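Local coordinates for protein putative fimbrium anchoring subunit Fim4B (Bacteroides ovatus, PDB 5CAG) that is a putative fimbrium anchoring subunit, probably attached to the bacterial outer membrane as a lipoprotein, at residues Lys109-Asp123 with Ile175-Tyr188. Sequence-based numbering, arbitrary orientation.
Sequences KMVWSPDSLYVLNID and IGKGRGVCSSQPIY. With SO4 (sulfate ion), chain E; SO4 (sulfate ion), chain D.
Val111 and Ile187 sit opposite each other in a single parallel beta bridge. Val111 N donates to Pro186 O at 2.9 Å, and Val111 O accepts from Tyr188 N at the same 2.9 Å, both bonds nearly straight. Side chains pack around this bridge. The selenium of Met110, a selenomethionine, touches Tyr188 CB at 3.7 Å and approaches the ring obliquely, SE 4.1 Å from Tyr188 CD1, in a Met-aromatic contact reached because the chain is extended beyond CG (chi2 177°). Trp112 runs alongside Tyr188, with Trp112 CZ3 3.8 Å from Tyr188 CE2 and the two ring planes steeply inclined at 80°. Beyond it, Ile187 CG2 rests 3.6 Å from Ser113 CA, while Ser113 OG makes a weak bond to Tyr188 O. Val111 CG1 meets the amide of Gln185, whose NE2 bonds to Ser183 OG almost in the amide plane and whose OE1 accepts from Asn98, fixing the rotation of the group. Further along, a second patch pairs Val119 CG1 with Ile175 CG2 at 3.7 Å, and the Asn121 amide sits beside the backbone carbonyls of Ile175 and Gly176, its OD1 taking a hydrogen bond from Lys209. Just past these carbonyls, Gly178 and Arg179 form a G1 beta bulge facing Cys174. In this DUF5119 region, a family of the transthyretin clan, residues 110-112 pair with 97-99 on one edge and, through the parallel bridge, with Ile187, which begins strand 187-193, on the other.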
loop_
_atom_site.group_PDB
_atom_site.type_symbol
_atom_site.label_atom_id
_atom_site.label_comp_id
_atom_site.label_asym_id
_atom_site.label_seq_id
_atom_site.Cartn_x
_atom_site.Cartn_y
_atom_site.Cartn_z
ATOM N N LYS A 109 -15.065 4.870 -10.387
ATOM C CA LYS A 109 -13.808 5.178 -11.058
ATOM C C LYS A 109 -12.646 5.217 -10.041
ATOM O O LYS A 109 -11.477 5.224 -10.437
ATOM C CB LYS A 109 -13.953 6.512 -11.823
ATOM C CG LYS A 109 -14.772 6.349 -13.112
ATOM C CD LYS A 109 -15.513 7.624 -13.602
ATOM C CE LYS A 109 -17.018 7.610 -13.359
ATOM N NZ LYS A 109 -17.722 6.477 -14.032
HETATM N N MSE A 110 -12.975 5.234 -8.737
HETATM C CA MSE A 110 -12.030 5.296 -7.620
HETATM C C MSE A 110 -11.722 3.911 -7.028
HETATM O O MSE A 110 -12.474 2.959 -7.235
HETATM C CB MSE A 110 -12.595 6.175 -6.506
HETATM C CG MSE A 110 -12.996 7.551 -6.958
HETATM SE SE MSE A 110 -13.788 8.537 -5.473
HETATM C CE MSE A 110 -14.455 10.093 -6.426
ATOM N N VAL A 111 -10.618 3.825 -6.260
ATOM C CA VAL A 111 -10.129 2.627 -5.570
ATOM C C VAL A 111 -10.068 2.865 -4.041
ATOM O O VAL A 111 -9.943 4.002 -3.597
ATOM C CB VAL A 111 -8.760 2.189 -6.124
ATOM C CG1 VAL A 111 -8.854 1.870 -7.616
ATOM C CG2 VAL A 111 -7.689 3.244 -5.851
ATOM N N TRP A 112 -10.146 1.800 -3.252
ATOM C CA TRP A 112 -10.124 1.912 -1.799
ATOM C C TRP A 112 -8.743 2.241 -1.283
ATOM O O TRP A 112 -7.767 1.904 -1.948
ATOM C CB TRP A 112 -10.580 0.604 -1.159
ATOM C CG TRP A 112 -11.930 0.123 -1.581
ATOM C CD1 TRP A 112 -12.202 -0.911 -2.425
ATOM C CD2 TRP A 112 -13.196 0.593 -1.103
ATOM N NE1 TRP A 112 -13.563 -1.080 -2.547
ATOM C CE2 TRP A 112 -14.196 -0.185 -1.729
ATOM C CE3 TRP A 112 -13.587 1.601 -0.206
ATOM C CZ2 TRP A 112 -15.558 0.015 -1.487
ATOM C CZ3 TRP A 112 -14.938 1.778 0.054
ATOM C CH2 TRP A 112 -15.906 0.997 -0.584
ATOM N N SER A 113 -8.652 2.896 -0.096
ATOM C CA SER A 113 -7.361 3.204 0.550
ATOM C C SER A 113 -6.750 1.904 1.053
ATOM O O SER A 113 -7.486 1.032 1.532
ATOM C CB SER A 113 -7.497 4.209 1.697
ATOM O OG SER A 113 -8.843 4.568 1.972
ATOM N N PRO A 114 -5.432 1.707 0.847
ATOM C CA PRO A 114 -4.815 0.442 1.238
ATOM C C PRO A 114 -4.681 0.302 2.739
ATOM O O PRO A 114 -4.317 1.264 3.399
ATOM C CB PRO A 114 -3.449 0.514 0.566
ATOM C CG PRO A 114 -3.154 1.939 0.458
ATOM C CD PRO A 114 -4.455 2.589 0.181
ATOM N N ASP A 115 -4.989 -0.897 3.284
ATOM C CA ASP A 115 -4.817 -1.140 4.717
ATOM C C ASP A 115 -3.332 -1.493 4.972
ATOM O O ASP A 115 -2.520 -1.317 4.059
ATOM C CB ASP A 115 -5.810 -2.158 5.291
ATOM C CG ASP A 115 -5.915 -3.494 4.614
ATOM O OD1 ASP A 115 -5.931 -3.527 3.361
ATOM O OD2 ASP A 115 -6.091 -4.501 5.334
ATOM N N SER A 116 -2.941 -1.876 6.203
ATOM C CA SER A 116 -1.516 -2.046 6.470
ATOM C C SER A 116 -0.881 -3.243 5.751
ATOM O O SER A 116 -1.401 -4.354 5.791
ATOM C CB SER A 116 -1.249 -2.097 7.963
ATOM O OG SER A 116 -1.661 -0.856 8.515
ATOM N N LEU A 117 0.227 -2.962 5.029
ATOM C CA LEU A 117 1.039 -3.953 4.309
ATOM C C LEU A 117 2.485 -3.825 4.766
ATOM O O LEU A 117 2.997 -2.699 4.916
ATOM C CB LEU A 117 0.926 -3.821 2.783
ATOM C CG LEU A 117 1.607 -4.876 1.940
ATOM C CD1 LEU A 117 0.888 -6.236 1.997
ATOM C CD2 LEU A 117 1.693 -4.413 0.556
ATOM N N TYR A 118 3.094 -4.991 5.074
ATOM C CA TYR A 118 4.467 -5.120 5.542
ATOM C C TYR A 118 5.218 -5.956 4.546
ATOM O O TYR A 118 4.767 -7.044 4.199
ATOM C CB TYR A 118 4.530 -5.709 6.950
ATOM C CG TYR A 118 3.645 -4.976 7.924
ATOM C CD1 TYR A 118 4.039 -3.763 8.484
ATOM C CD2 TYR A 118 2.392 -5.475 8.263
ATOM C CE1 TYR A 118 3.211 -3.076 9.374
ATOM C CE2 TYR A 118 1.548 -4.785 9.132
ATOM C CZ TYR A 118 1.959 -3.590 9.688
ATOM O OH TYR A 118 1.099 -2.956 10.558
ATOM N N VAL A 119 6.282 -5.407 3.980
ATOM C CA VAL A 119 7.003 -6.098 2.927
ATOM C C VAL A 119 8.495 -6.158 3.226
ATOM O O VAL A 119 9.068 -5.240 3.821
ATOM C CB VAL A 119 6.725 -5.417 1.543
ATOM C CG1 VAL A 119 7.682 -5.890 0.442
ATOM C CG2 VAL A 119 5.290 -5.637 1.103
ATOM N N LEU A 120 9.100 -7.268 2.784
ATOM C CA LEU A 120 10.525 -7.513 2.681
ATOM C C LEU A 120 10.778 -8.076 1.292
ATOM O O LEU A 120 10.110 -9.042 0.895
ATOM C CB LEU A 120 11.092 -8.433 3.765
ATOM C CG LEU A 120 12.523 -8.916 3.483
ATOM C CD1 LEU A 120 13.522 -7.792 3.612
ATOM C CD2 LEU A 120 12.894 -10.065 4.350
ATOM N N ASN A 121 11.689 -7.454 0.533
ATOM C CA ASN A 121 12.034 -7.985 -0.783
ATOM C C ASN A 121 13.546 -7.916 -0.978
ATOM O O ASN A 121 14.155 -6.843 -0.828
ATOM C CB ASN A 121 11.272 -7.323 -1.925
ATOM C CG ASN A 121 11.630 -5.898 -2.193
ATOM O OD1 ASN A 121 11.224 -4.974 -1.469
ATOM N ND2 ASN A 121 12.362 -5.701 -3.272
ATOM N N ILE A 122 14.153 -9.101 -1.203
ATOM C CA ILE A 122 15.591 -9.284 -1.423
ATOM C C ILE A 122 15.750 -9.636 -2.891
ATOM O O ILE A 122 15.131 -10.613 -3.329
ATOM C CB ILE A 122 16.161 -10.381 -0.486
ATOM C CG1 ILE A 122 15.880 -10.076 0.990
ATOM C CG2 ILE A 122 17.645 -10.592 -0.741
ATOM C CD1 ILE A 122 15.835 -11.299 1.888
ATOM N N ASP A 123 16.497 -8.821 -3.669
ATOM C CA ASP A 123 16.682 -9.094 -5.095
ATOM C C ASP A 123 17.508 -10.365 -5.302
ATOM O O ASP A 123 17.218 -11.121 -6.230
ATOM C CB ASP A 123 17.321 -7.917 -5.835
ATOM C CG ASP A 123 16.459 -6.685 -6.045
ATOM O OD1 ASP A 123 15.197 -6.801 -5.954
ATOM O OD2 ASP A 123 17.028 -5.616 -6.366
ATOM N N ILE A 175 5.785 -5.324 -5.182
ATOM C CA ILE A 175 6.480 -5.950 -4.057
ATOM C C ILE A 175 7.907 -6.356 -4.456
ATOM O O ILE A 175 8.835 -6.007 -3.746
ATOM C CB ILE A 175 5.656 -7.128 -3.484
ATOM C CG1 ILE A 175 4.347 -6.608 -2.855
ATOM C CG2 ILE A 175 6.470 -7.915 -2.462
ATOM C CD1 ILE A 175 3.288 -7.596 -2.670
ATOM N N GLY A 176 8.078 -7.021 -5.588
ATOM C CA GLY A 176 9.408 -7.398 -6.044
ATOM C C GLY A 176 10.283 -6.226 -6.464
ATOM O O GLY A 176 11.504 -6.261 -6.273
ATOM N N LYS A 177 9.667 -5.179 -7.050
ATOM C CA LYS A 177 10.382 -4.001 -7.547
ATOM C C LYS A 177 10.701 -3.020 -6.403
ATOM O O LYS A 177 11.634 -2.219 -6.539
ATOM C CB LYS A 177 9.591 -3.292 -8.682
ATOM C CG LYS A 177 9.335 -4.096 -9.999
ATOM C CD LYS A 177 10.580 -4.250 -10.941
ATOM C CE LYS A 177 10.991 -3.014 -11.739
ATOM N NZ LYS A 177 12.333 -3.158 -12.386
ATOM N N GLY A 178 9.948 -3.108 -5.296
ATOM C CA GLY A 178 10.110 -2.255 -4.114
ATOM C C GLY A 178 9.745 -0.803 -4.362
ATOM O O GLY A 178 10.333 0.110 -3.777
ATOM N N ARG A 179 8.777 -0.586 -5.258
ATOM C CA ARG A 179 8.307 0.733 -5.662
ATOM C C ARG A 179 6.796 0.774 -5.714
ATOM O O ARG A 179 6.162 -0.232 -6.038
ATOM C CB ARG A 179 8.888 1.093 -7.042
ATOM C CG ARG A 179 10.200 1.837 -6.927
ATOM C CD ARG A 179 10.920 2.043 -8.249
ATOM N NE ARG A 179 11.939 3.095 -8.140
ATOM C CZ ARG A 179 13.200 2.896 -7.760
ATOM N NH1 ARG A 179 13.624 1.676 -7.446
ATOM N NH2 ARG A 179 14.045 3.917 -7.689
ATOM N N GLY A 180 6.238 1.932 -5.395
ATOM C CA GLY A 180 4.813 2.169 -5.511
ATOM C C GLY A 180 4.523 2.645 -6.924
ATOM O O GLY A 180 5.398 3.219 -7.578
ATOM N N VAL A 181 3.321 2.394 -7.426
ATOM C CA VAL A 181 2.934 2.835 -8.759
ATOM C C VAL A 181 1.497 3.423 -8.712
ATOM O O VAL A 181 0.649 3.002 -7.907
ATOM C CB VAL A 181 3.135 1.752 -9.854
ATOM C CG1 VAL A 181 2.045 0.700 -9.847
ATOM C CG2 VAL A 181 3.248 2.382 -11.231
ATOM N N CYS A 182 1.277 4.459 -9.534
ATOM C CA CYS A 182 0.020 5.180 -9.614
ATOM C C CYS A 182 -0.744 4.744 -10.852
ATOM O O CYS A 182 -0.257 4.885 -11.980
ATOM C CB CYS A 182 0.260 6.681 -9.599
ATOM S SG CYS A 182 -1.255 7.659 -9.679
ATOM N N SER A 183 -1.947 4.203 -10.632
ATOM C CA SER A 183 -2.769 3.689 -11.709
ATOM C C SER A 183 -3.615 4.766 -12.357
ATOM O O SER A 183 -4.401 4.456 -13.250
ATOM C CB SER A 183 -3.666 2.577 -11.196
ATOM O OG SER A 183 -4.699 3.086 -10.371
ATOM N N SER A 184 -3.479 6.023 -11.902
ATOM C CA SER A 184 -4.244 7.174 -12.391
ATOM C C SER A 184 -5.758 7.071 -11.970
ATOM O O SER A 184 -6.588 7.893 -12.371
ATOM C CB SER A 184 -4.046 7.361 -13.892
ATOM O OG SER A 184 -2.657 7.304 -14.199
ATOM N N GLN A 185 -6.069 6.102 -11.093
ATOM C CA GLN A 185 -7.354 5.896 -10.443
ATOM C C GLN A 185 -7.290 6.530 -9.050
ATOM O O GLN A 185 -6.403 6.174 -8.267
ATOM C CB GLN A 185 -7.671 4.410 -10.320
ATOM C CG GLN A 185 -7.909 3.689 -11.619
ATOM C CD GLN A 185 -8.272 2.269 -11.326
ATOM O OE1 GLN A 185 -9.438 1.861 -11.456
ATOM N NE2 GLN A 185 -7.286 1.502 -10.860
ATOM N N PRO A 186 -8.181 7.473 -8.707
ATOM C CA PRO A 186 -8.077 8.141 -7.400
ATOM C C PRO A 186 -8.372 7.256 -6.197
ATOM O O PRO A 186 -9.213 6.352 -6.267
ATOM C CB PRO A 186 -9.133 9.239 -7.491
ATOM C CG PRO A 186 -9.383 9.414 -8.950
ATOM C CD PRO A 186 -9.269 8.050 -9.511
ATOM N N ILE A 187 -7.694 7.539 -5.072
ATOM C CA ILE A 187 -7.964 6.820 -3.832
ATOM C C ILE A 187 -9.120 7.534 -3.159
ATOM O O ILE A 187 -9.056 8.741 -2.958
ATOM C CB ILE A 187 -6.727 6.732 -2.911
ATOM C CG1 ILE A 187 -5.597 5.931 -3.574
ATOM C CG2 ILE A 187 -7.119 6.119 -1.555
ATOM C CD1 ILE A 187 -4.280 6.086 -2.894
ATOM N N TYR A 188 -10.177 6.814 -2.848
ATOM C CA TYR A 188 -11.337 7.376 -2.181
ATOM C C TYR A 188 -11.144 7.380 -0.706
ATOM O O TYR A 188 -10.605 6.421 -0.148
ATOM C CB TYR A 188 -12.591 6.553 -2.528
ATOM C CG TYR A 188 -13.728 6.598 -1.524
ATOM C CD1 TYR A 188 -14.695 7.598 -1.578
ATOM C CD2 TYR A 188 -13.915 5.572 -0.613
ATOM C CE1 TYR A 188 -15.792 7.594 -0.719
ATOM C CE2 TYR A 188 -15.010 5.557 0.246
ATOM C CZ TYR A 188 -15.930 6.585 0.212
ATOM O OH TYR A 188 -16.996 6.548 1.083
HETATM S S SO4 E . 17.470 1.421 -8.526
HETATM O O1 SO4 E . 16.758 0.612 -7.537
HETATM O O2 SO4 E . 17.836 2.722 -7.945
HETATM O O3 SO4 E . 18.682 0.716 -8.959
HETATM O O4 SO4 E . 16.593 1.631 -9.677
HETATM S S SO4 D . 0.324 0.334 13.111
HETATM O O1 SO4 D . -1.061 -0.050 12.812
HETATM O O2 SO4 D . 0.758 -0.275 14.363
HETATM O O3 SO4 D . 1.197 -0.100 12.013
HETATM O O4 SO4 D . 0.411 1.784 13.260
#